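Local coordinates for protein polyketide biosynthesis 3-hydroxy-3-methylglutaryl-ACP synthase PksG (Bacillus subtilis, PDB 4YXT) that catalyses the aldol condensation of an acetyl group carried by an acyl carrier protein with a beta-ketothioester polyketide intermediate during synthesis of the antibiotic bacillaene, at residues A113-S116 / G117-F121; F121-A124 / V125-I128; F87-S90 / L91-I95; H250-F253 / G254-K258. The protein carries 1 engineered substitution. All coordinates share one frame; numbering follows the deposited sequence.

How the contacts relate
Contacts 1 and 2 lie on one helix, 116-130: contact 1 forms its first turn, contact 2 continues from the shared Phe121. Both are buried, yet contact 1 holds many polar groups beside the probable nucleophile Cys114, whereas contact 2, about 12 Å on between centres, is mostly apolar. Contact 3, also buried, builds the start of another helix, 91-99, with hydroxyl groups, and like contacts 1 and 2 it meets the second subunit. Contact 4, partly buried, starts helix 254-267 mainly through packing. It is about 30 Å from contact 3 between centres, on the other side of the chain's centre, but touches contact 1 where Cys114 CB lies 3.5 Å from His250 CE1.

Contact 1: A113-S116 / G117-F121; sequences ACYS and GTAGF
Tyr115 and Ala119 meet through the backbone and through the tyrosine ring at the start of helix 116-130. Ala119 N donates an almost straight bond of 3.0 Å to Tyr115 O, at an N-H...O angle of 171°. One residue on, Gly120 N binds Ser116 O at 2.9 Å, so the first turn of the helix is closed by two consecutive bonds. Thr118 N is served by a water that accepts from it at 3.1 Å; the same water lies 2.6 Å from Cys114 O and so links the loop to the helix. Ser116 OG gives a weak bond back to Ala113 O, a carbonyl that also receives Ser116 N; a small hydroxyl residue suits this tight bend. The Tyr115 ring has CG anti to the backbone N (chi1 177°), which lays it alongside the new helix. There its CE1 meets Thr118 CG2 at 3.5 Å, the two side chains crossing at about a right angle, while CE2 packs on Ala119 CB at 3.8 Å. The polar ends turn to other partners: Tyr115 OH bonds Glu333, and Thr118 OG1 bonds Tyr335. The Ala119 methyl group also lies on Phe108 of the second subunit. The strand-loop-helix passage with a cysteine just ahead of a buried helix is the nucleophile region of the thiolase fold. Direct and water-mediated bonds together tie the loop holding Cys114, by similarity the residue that carries the acyl thioester, to the first turn of the helix, which probably fixes where it stands.

Contact 2: F121-A124 / V125-I128; sequences FQMA and VNFI
Phe121 presents a ring face to Val125, one turn further along helix 116-130. Val125 CG2 stands 3.9 Å from the ring centroid and 17° off its normal, a CH-pi contact displaced toward the rim near CZ. The valine puts CG2 beside its own backbone N, with CG1 anti to that N (chi1 173°), and this brings the methyl group back over the preceding turn. In the backbone of the same two residues, Val125 N donates to Phe121 O at 2.9 Å. Gln122 follows, its O taking Asn126 N at 3.0 Å. The side-chain amides of Gln122 and Asn126 are joined by a water, which donates to Gln122 OE1 at 2.6 Å and to Asn126 OD1 at 3.1 Å, giving both buried oxygens a partner. The backbone bonds, each from residue i+4 to residue i, are those of a regular alpha helix, here one of the thiolase fold that packs between the sheet and the second subunit: Phe121 and Val125 both lie on Ile186 of strand 184-195, whereas Gln122 packs on Arg106 of the second subunit. Met123 O accepts from Phe127 N at 3.1 Å, and the Met123 side chain packs on Phe108 of the second subunit, an apolar partner for its thioether. Ala124 O receives Ile128 N at 3.2 Å, while Ile128 CG1 comes within 3.5 Å of that same oxygen. The small Ala124 methyl group allows close packing on Val177 of strand 170-178, a strand residue that Ile128 touches as well.

Contact 3: F87-S90 / L91-I95; sequences FGKS and LSTYI
Ser90 O is gripped twice by Thr93. The threonine hydroxyl OG1 donates to it at 2.8 Å, nearly in line with the carbonyl bond, and Thr93 N adds a second bond at 3.2 Å from above the carbonyl plane. With chi1 at 65°, OG1 sits between the threonine's backbone N and carbonyl carbon, which turns it back toward the residue ahead of the helix. Ser90 is the N-cap: its OG accepts a weak bond from Ser92 N at 3.3 Å, the N-H...O angle being 124°; its stronger partner is Gln112 of the second subunit, in a hydrogen bond. Serine suits such a place because its short hydroxyl can reach backbone N-H groups that no earlier turn can satisfy. Outside this polar core, Lys89 runs its extended chain across Thr93, bending only at its last torsion. Its CE lies 3.7 Å from Tyr94 CE2, the two side chains crossing at about a right angle. The ammonium NZ is 5.1 Å from the ring centroid, at most a weak cation-pi attraction; its main partner is Glu197 of the second subunit, in a salt bridge. Tyr94 OH is hydrogen-bonded to the backbone N of Arg414 and to His413 ND1, and Leu91 packs on Pro51 and Val52 of helix 51-64. Such a serine-capped N-terminus, with the N3 threonine bonded back to the cap residue's carbonyl, begins helix 91-99 at the dimer interface of this thiolase-like enzyme.

Contact 4: H250-F253 / G254-K258; sequences HTPF and GGMVK
Phe253 has chi1 at 50°, with CG between its backbone N and carbonyl carbon, and this folds the ring over the first turn of helix 254-267. Met256 answers with CG anti to its backbone N (chi1 176°) and bends at its next two torsions, so that the chain curls back beneath the ring. Met256 CB lies 3.9 Å from the Phe253 ring centroid, over its centre and 10° off the normal, as a CH-pi contact. The terminal methyl CE comes to 3.7 Å from Phe253 CE1, while the sulfur takes an oblique place in this Met-aromatic pair. Methionine suits the site because its flexible thioether can bend so that CB and CE both reach the flat ring. Pro252 CG meets Met256 CG at 3.9 Å. Phe253 occupies the N-cap position, where its carbonyl, not its side chain, takes a weak bond from Met256 N at 3.1 Å. Farther back, Val257 CG2 packs against Thr251 CG2 at 3.8 Å. His250, by similarity a proton donor/acceptor, begins the loop after strand 246-249, outermost in the sheet within this chain, and rests on Cys114. Helix 213-234 meets Met256 and Val257 through Leu217 and Tyr220; helix 301-312 meets His250 and Thr251 through Ala301 and Ala305.

Contact 1: A113-S116 / G117-F121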
loop_
_atom_site.group_PDB
_atom_site.type_symbol
_atom_site.label_atom_id
_atom_site.label_comp_id
_atom_site.label_asym_id
_atom_site.label_seq_id
_atom_site.Cartn_x
_atom_site.Cartn_y
_atom_site.Cartn_z
ATOM N N ALA A 113 6.624 5.701 -3.502
ATOM C CA ALA A 113 8.029 6.101 -3.445
ATOM C C ALA A 113 8.345 6.504 -2.036
ATOM O O ALA A 113 7.926 5.806 -1.133
ATOM C CB ALA A 113 8.353 7.199 -4.478
ATOM N N CYS A 114 9.025 7.622 -1.829
ATOM C CA CYS A 114 9.591 7.908 -0.537
ATOM C C CYS A 114 8.516 8.376 0.497
ATOM O O CYS A 114 8.804 8.469 1.693
ATOM C CB CYS A 114 10.653 9.006 -0.700
ATOM S SG CYS A 114 11.736 8.806 -2.184
ATOM N N TYR A 115 7.301 8.600 0.054
ATOM C CA TYR A 115 6.156 9.032 0.937
ATOM C C TYR A 115 5.505 7.823 1.636
ATOM O O TYR A 115 4.725 7.952 2.598
ATOM C CB TYR A 115 5.114 9.790 0.039
ATOM C CG TYR A 115 3.892 10.213 0.739
ATOM C CD1 TYR A 115 3.933 11.240 1.657
ATOM C CD2 TYR A 115 2.699 9.553 0.542
ATOM C CE1 TYR A 115 2.794 11.610 2.358
ATOM C CE2 TYR A 115 1.556 9.927 1.219
ATOM C CZ TYR A 115 1.611 10.933 2.129
ATOM O OH TYR A 115 0.458 11.306 2.819
ATOM N N SER A 116 5.881 6.638 1.186
ATOM C CA SER A 116 5.285 5.428 1.683
ATOM C C SER A 116 5.274 5.364 3.219
ATOM O O SER A 116 4.307 4.968 3.801
ATOM C CB SER A 116 6.013 4.225 1.104
ATOM O OG SER A 116 7.281 4.146 1.740
ATOM N N GLY A 117 6.367 5.790 3.838
ATOM C CA GLY A 117 6.567 5.690 5.216
ATOM C C GLY A 117 5.488 6.488 5.933
ATOM O O GLY A 117 4.798 5.952 6.781
ATOM N N THR A 118 5.348 7.749 5.554
ATOM C CA THR A 118 4.320 8.628 6.093
ATOM C C THR A 118 2.871 8.179 5.880
ATOM O O THR A 118 1.971 8.391 6.757
ATOM C CB THR A 118 4.536 10.022 5.466
ATOM O OG1 THR A 118 5.723 10.582 6.033
ATOM C CG2 THR A 118 3.374 10.934 5.712
ATOM N N ALA A 119 2.609 7.665 4.694
ATOM C CA ALA A 119 1.314 7.109 4.333
ATOM C C ALA A 119 1.043 6.019 5.372
ATOM O O ALA A 119 0.057 6.065 6.078
ATOM C CB ALA A 119 1.329 6.537 2.907
ATOM N N GLY A 120 1.971 5.112 5.542
ATOM C CA GLY A 120 1.847 4.057 6.566
ATOM C C GLY A 120 1.478 4.580 7.957
ATOM O O GLY A 120 0.495 4.153 8.586
ATOM N N PHE A 121 2.293 5.524 8.424
ATOM C CA PHE A 121 2.194 6.054 9.771
ATOM C C PHE A 121 0.918 6.836 9.945
ATOM O O PHE A 121 0.281 6.728 10.985
ATOM C CB PHE A 121 3.442 6.912 10.051
ATOM C CG PHE A 121 3.364 7.748 11.287
ATOM C CD1 PHE A 121 3.464 7.168 12.533
ATOM C CD2 PHE A 121 3.224 9.112 11.200
ATOM C CE1 PHE A 121 3.392 7.939 13.679
ATOM C CE2 PHE A 121 3.159 9.904 12.347
ATOM C CZ PHE A 121 3.263 9.312 13.582
HETATM O O HOH W 1 7.944 8.711 4.096
#

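Contact 2: F121-A124 / V125-I128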
loop_
_atom_site.group_PDB
_atom_site.type_symbol
_atom_site.label_atom_id
_atom_site.label_comp_id
_atom_site.label_asym_id
_atom_site.label_seq_id
_atom_site.Cartn_x
_atom_site.Cartn_y
_atom_site.Cartn_z
ATOM N N PHE A 121 2.293 5.524 8.424
ATOM C CA PHE A 121 2.194 6.054 9.771
ATOM C C PHE A 121 0.918 6.836 9.945
ATOM O O PHE A 121 0.281 6.728 10.985
ATOM C CB PHE A 121 3.442 6.912 10.051
ATOM C CG PHE A 121 3.364 7.748 11.287
ATOM C CD1 PHE A 121 3.464 7.168 12.533
ATOM C CD2 PHE A 121 3.224 9.112 11.200
ATOM C CE1 PHE A 121 3.392 7.939 13.679
ATOM C CE2 PHE A 121 3.159 9.904 12.347
ATOM C CZ PHE A 121 3.263 9.312 13.582
ATOM N N GLN A 122 0.521 7.627 8.960
ATOM C CA GLN A 122 -0.772 8.314 9.058
ATOM C C GLN A 122 -1.946 7.356 9.155
ATOM O O GLN A 122 -2.929 7.610 9.911
ATOM C CB GLN A 122 -1.014 9.297 7.931
ATOM C CG GLN A 122 -0.162 10.504 8.022
ATOM C CD GLN A 122 -0.218 11.236 9.357
ATOM O OE1 GLN A 122 -1.178 11.102 10.145
ATOM N NE2 GLN A 122 0.816 12.050 9.605
ATOM N N MET A 123 -1.859 6.258 8.445
ATOM C CA MET A 123 -2.956 5.351 8.451
ATOM C C MET A 123 -2.947 4.658 9.815
ATOM O O MET A 123 -3.997 4.416 10.340
ATOM C CB MET A 123 -2.873 4.328 7.318
ATOM C CG MET A 123 -2.972 4.914 5.928
ATOM S SD MET A 123 -4.500 5.796 5.489
ATOM C CE MET A 123 -3.919 7.492 5.555
ATOM N N ALA A 124 -1.769 4.437 10.404
ATOM C CA ALA A 124 -1.682 3.743 11.665
ATOM C C ALA A 124 -2.211 4.689 12.771
ATOM O O ALA A 124 -2.897 4.229 13.635
ATOM C CB ALA A 124 -0.277 3.367 11.980
ATOM N N VAL A 125 -1.938 5.997 12.652
ATOM C CA VAL A 125 -2.482 6.989 13.562
ATOM C C VAL A 125 -4.012 7.015 13.545
ATOM O O VAL A 125 -4.659 7.051 14.608
ATOM C CB VAL A 125 -1.921 8.400 13.299
ATOM C CG1 VAL A 125 -2.661 9.422 14.158
ATOM C CG2 VAL A 125 -0.433 8.465 13.612
ATOM N N ASN A 126 -4.605 7.009 12.356
ATOM C CA ASN A 126 -6.074 6.948 12.245
ATOM C C ASN A 126 -6.684 5.639 12.756
ATOM O O ASN A 126 -7.796 5.630 13.226
ATOM C CB ASN A 126 -6.557 7.264 10.845
ATOM C CG ASN A 126 -6.113 8.644 10.377
ATOM O OD1 ASN A 126 -5.764 9.501 11.185
ATOM N ND2 ASN A 126 -6.094 8.854 9.052
ATOM N N PHE A 127 -5.966 4.541 12.668
ATOM C CA PHE A 127 -6.448 3.316 13.287
ATOM C C PHE A 127 -6.554 3.597 14.809
ATOM O O PHE A 127 -7.593 3.326 15.397
ATOM C CB PHE A 127 -5.560 2.112 12.916
ATOM C CG PHE A 127 -5.826 0.844 13.715
ATOM C CD1 PHE A 127 -7.052 0.181 13.652
ATOM C CD2 PHE A 127 -4.863 0.324 14.563
ATOM C CE1 PHE A 127 -7.280 -0.998 14.378
ATOM C CE2 PHE A 127 -5.096 -0.849 15.304
ATOM C CZ PHE A 127 -6.310 -1.508 15.198
ATOM N N ILE A 128 -5.522 4.194 15.413
ATOM C CA ILE A 128 -5.511 4.378 16.866
ATOM C C ILE A 128 -6.611 5.345 17.230
ATOM O O ILE A 128 -7.390 5.051 18.095
ATOM C CB ILE A 128 -4.167 4.943 17.409
ATOM C CG1 ILE A 128 -2.963 3.974 17.172
ATOM C CG2 ILE A 128 -4.332 5.408 18.849
ATOM C CD1 ILE A 128 -3.071 2.479 17.421
HETATM O O HOH W 2 -3.607 11.743 10.840
#

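Contact 3: F87-S90 / L91-I95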
loop_
_atom_site.group_PDB
_atom_site.type_symbol
_atom_site.label_atom_id
_atom_site.label_comp_id
_atom_site.label_asym_id
_atom_site.label_seq_id
_atom_site.Cartn_x
_atom_site.Cartn_y
_atom_site.Cartn_z
ATOM N N PHE A 87 4.610 -8.929 -6.828
ATOM C CA PHE A 87 3.511 -8.048 -7.236
ATOM C C PHE A 87 2.297 -8.061 -6.298
ATOM O O PHE A 87 1.602 -7.039 -6.222
ATOM C CB PHE A 87 3.128 -8.274 -8.704
ATOM C CG PHE A 87 4.077 -7.585 -9.635
ATOM C CD1 PHE A 87 5.363 -8.098 -9.830
ATOM C CD2 PHE A 87 3.751 -6.373 -10.196
ATOM C CE1 PHE A 87 6.273 -7.419 -10.621
ATOM C CE2 PHE A 87 4.660 -5.691 -10.994
ATOM C CZ PHE A 87 5.912 -6.225 -11.227
ATOM N N GLY A 88 2.073 -9.180 -5.599
ATOM C CA GLY A 88 0.905 -9.370 -4.742
ATOM C C GLY A 88 1.225 -9.645 -3.281
ATOM O O GLY A 88 0.722 -8.986 -2.383
ATOM N N LYS A 89 2.082 -10.622 -3.043
ATOM C CA LYS A 89 2.502 -10.972 -1.694
ATOM C C LYS A 89 3.353 -9.863 -1.046
ATOM O O LYS A 89 4.457 -9.537 -1.490
ATOM C CB LYS A 89 3.270 -12.281 -1.724
ATOM C CG LYS A 89 3.450 -12.953 -0.378
ATOM C CD LYS A 89 4.319 -14.188 -0.588
ATOM C CE LYS A 89 4.726 -14.871 0.706
ATOM N NZ LYS A 89 3.555 -15.448 1.407
ATOM N N SER A 90 2.833 -9.276 0.022
ATOM C CA SER A 90 3.565 -8.233 0.672
ATOM C C SER A 90 4.679 -8.688 1.629
ATOM O O SER A 90 4.662 -9.762 2.228
ATOM C CB SER A 90 2.614 -7.302 1.468
ATOM O OG SER A 90 2.222 -7.925 2.635
ATOM N N LEU A 91 5.636 -7.803 1.790
ATOM C CA LEU A 91 6.687 -8.004 2.752
ATOM C C LEU A 91 6.134 -8.303 4.130
ATOM O O LEU A 91 6.824 -8.975 4.942
ATOM C CB LEU A 91 7.567 -6.755 2.807
ATOM C CG LEU A 91 8.342 -6.454 1.554
ATOM C CD1 LEU A 91 8.991 -5.057 1.555
ATOM C CD2 LEU A 91 9.404 -7.564 1.423
ATOM N N SER A 92 4.967 -7.719 4.447
ATOM C CA SER A 92 4.398 -7.843 5.782
ATOM C C SER A 92 4.054 -9.289 6.216
ATOM O O SER A 92 3.950 -9.571 7.418
ATOM C CB SER A 92 3.139 -6.973 5.944
ATOM O OG SER A 92 3.458 -5.585 5.846
ATOM N N THR A 93 3.843 -10.188 5.256
ATOM C CA THR A 93 3.604 -11.590 5.552
ATOM C C THR A 93 4.836 -12.267 6.241
ATOM O O THR A 93 4.728 -12.879 7.324
ATOM C CB THR A 93 3.180 -12.342 4.283
ATOM O OG1 THR A 93 4.250 -12.350 3.322
ATOM C CG2 THR A 93 1.887 -11.728 3.629
ATOM N N TYR A 94 6.007 -12.125 5.625
ATOM C CA TYR A 94 7.274 -12.602 6.191
ATOM C C TYR A 94 7.664 -11.880 7.480
ATOM O O TYR A 94 8.086 -12.523 8.435
ATOM C CB TYR A 94 8.395 -12.399 5.172
ATOM C CG TYR A 94 8.334 -13.345 3.987
ATOM C CD1 TYR A 94 8.420 -14.716 4.192
ATOM C CD2 TYR A 94 8.163 -12.887 2.697
ATOM C CE1 TYR A 94 8.378 -15.590 3.157
ATOM C CE2 TYR A 94 8.127 -13.761 1.633
ATOM C CZ TYR A 94 8.248 -15.121 1.872
ATOM O OH TYR A 94 8.237 -16.064 0.850
ATOM N N ILE A 95 7.531 -10.544 7.517
ATOM C CA ILE A 95 7.869 -9.801 8.722
ATOM C C ILE A 95 7.033 -10.294 9.899
ATOM O O ILE A 95 7.536 -10.514 10.969
ATOM C CB ILE A 95 7.615 -8.295 8.624
ATOM C CG1 ILE A 95 8.365 -7.635 7.477
ATOM C CG2 ILE A 95 7.980 -7.612 9.904
ATOM C CD1 ILE A 95 9.725 -8.151 7.324
#

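Contact 4: H250-F253 / G254-K258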
loop_
_atom_site.group_PDB
_atom_site.type_symbol
_atom_site.label_atom_id
_atom_site.label_comp_id
_atom_site.label_asym_id
_atom_site.label_seq_id
_atom_site.Cartn_x
_atom_site.Cartn_y
_atom_site.Cartn_z
ATOM N N HIS A 250 12.417 14.761 4.681
ATOM C CA HIS A 250 12.851 13.698 3.810
ATOM C C HIS A 250 14.245 14.065 3.306
ATOM O O HIS A 250 14.419 15.132 2.678
ATOM C CB HIS A 250 11.957 13.536 2.606
ATOM C CG HIS A 250 12.499 12.542 1.642
ATOM N ND1 HIS A 250 12.740 11.252 2.006
ATOM C CD2 HIS A 250 12.853 12.642 0.339
ATOM C CE1 HIS A 250 13.286 10.603 0.993
ATOM N NE2 HIS A 250 13.350 11.423 -0.037
ATOM N N THR A 251 15.211 13.191 3.606
ATOM C CA THR A 251 16.638 13.460 3.408
ATOM C C THR A 251 17.241 12.487 2.369
ATOM O O THR A 251 17.745 11.407 2.723
ATOM C CB THR A 251 17.399 13.362 4.752
ATOM O OG1 THR A 251 16.718 14.133 5.754
ATOM C CG2 THR A 251 18.813 13.892 4.636
ATOM N N PRO A 252 17.194 12.856 1.080
ATOM C CA PRO A 252 17.884 12.027 0.099
ATOM C C PRO A 252 19.389 12.276 0.123
ATOM O O PRO A 252 20.170 11.381 -0.193
ATOM C CB PRO A 252 17.274 12.453 -1.229
ATOM C CG PRO A 252 16.747 13.823 -1.024
ATOM C CD PRO A 252 16.474 13.979 0.454
ATOM N N PHE A 253 19.781 13.495 0.474
ATOM C CA PHE A 253 21.156 13.790 0.918
ATOM C C PHE A 253 21.109 15.072 1.718
ATOM O O PHE A 253 20.205 15.844 1.577
ATOM C CB PHE A 253 22.170 13.847 -0.230
ATOM C CG PHE A 253 21.763 14.703 -1.384
ATOM C CD1 PHE A 253 20.847 14.235 -2.328
ATOM C CD2 PHE A 253 22.294 15.966 -1.548
ATOM C CE1 PHE A 253 20.474 15.013 -3.407
ATOM C CE2 PHE A 253 21.906 16.760 -2.629
ATOM C CZ PHE A 253 21.018 16.275 -3.567
ATOM N N GLY A 254 22.065 15.247 2.606
ATOM C CA GLY A 254 22.093 16.408 3.477
ATOM C C GLY A 254 22.032 17.742 2.783
ATOM O O GLY A 254 21.417 18.698 3.287
ATOM N N GLY A 255 22.697 17.822 1.643
ATOM C CA GLY A 255 22.764 19.066 0.888
ATOM C C GLY A 255 21.424 19.500 0.353
ATOM O O GLY A 255 21.165 20.682 0.297
ATOM N N MET A 256 20.567 18.540 -0.002
ATOM C CA MET A 256 19.190 18.819 -0.456
ATOM C C MET A 256 18.437 19.510 0.672
ATOM O O MET A 256 17.822 20.554 0.513
ATOM C CB MET A 256 18.470 17.506 -0.815
ATOM C CG MET A 256 17.005 17.663 -1.214
ATOM S SD MET A 256 16.940 18.327 -2.887
ATOM C CE MET A 256 17.317 16.827 -3.806
ATOM N N VAL A 257 18.556 18.946 1.856
ATOM C CA VAL A 257 17.846 19.485 2.974
ATOM C C VAL A 257 18.314 20.898 3.402
ATOM O O VAL A 257 17.512 21.789 3.770
ATOM C CB VAL A 257 17.914 18.473 4.109
ATOM C CG1 VAL A 257 17.276 19.056 5.354
ATOM C CG2 VAL A 257 17.204 17.204 3.655
ATOM N N LYS A 258 19.608 21.096 3.425
ATOM C CA LYS A 258 20.132 22.441 3.707
ATOM C C LYS A 258 19.640 23.466 2.698
ATOM O O LYS A 258 19.283 24.558 3.063
ATOM C CB LYS A 258 21.647 22.456 3.747
ATOM C CG LYS A 258 22.203 23.752 4.305
ATOM C CD LYS A 258 23.695 23.612 4.523
ATOM C CE LYS A 258 24.370 24.955 4.757
ATOM N NZ LYS A 258 25.456 24.812 5.781
#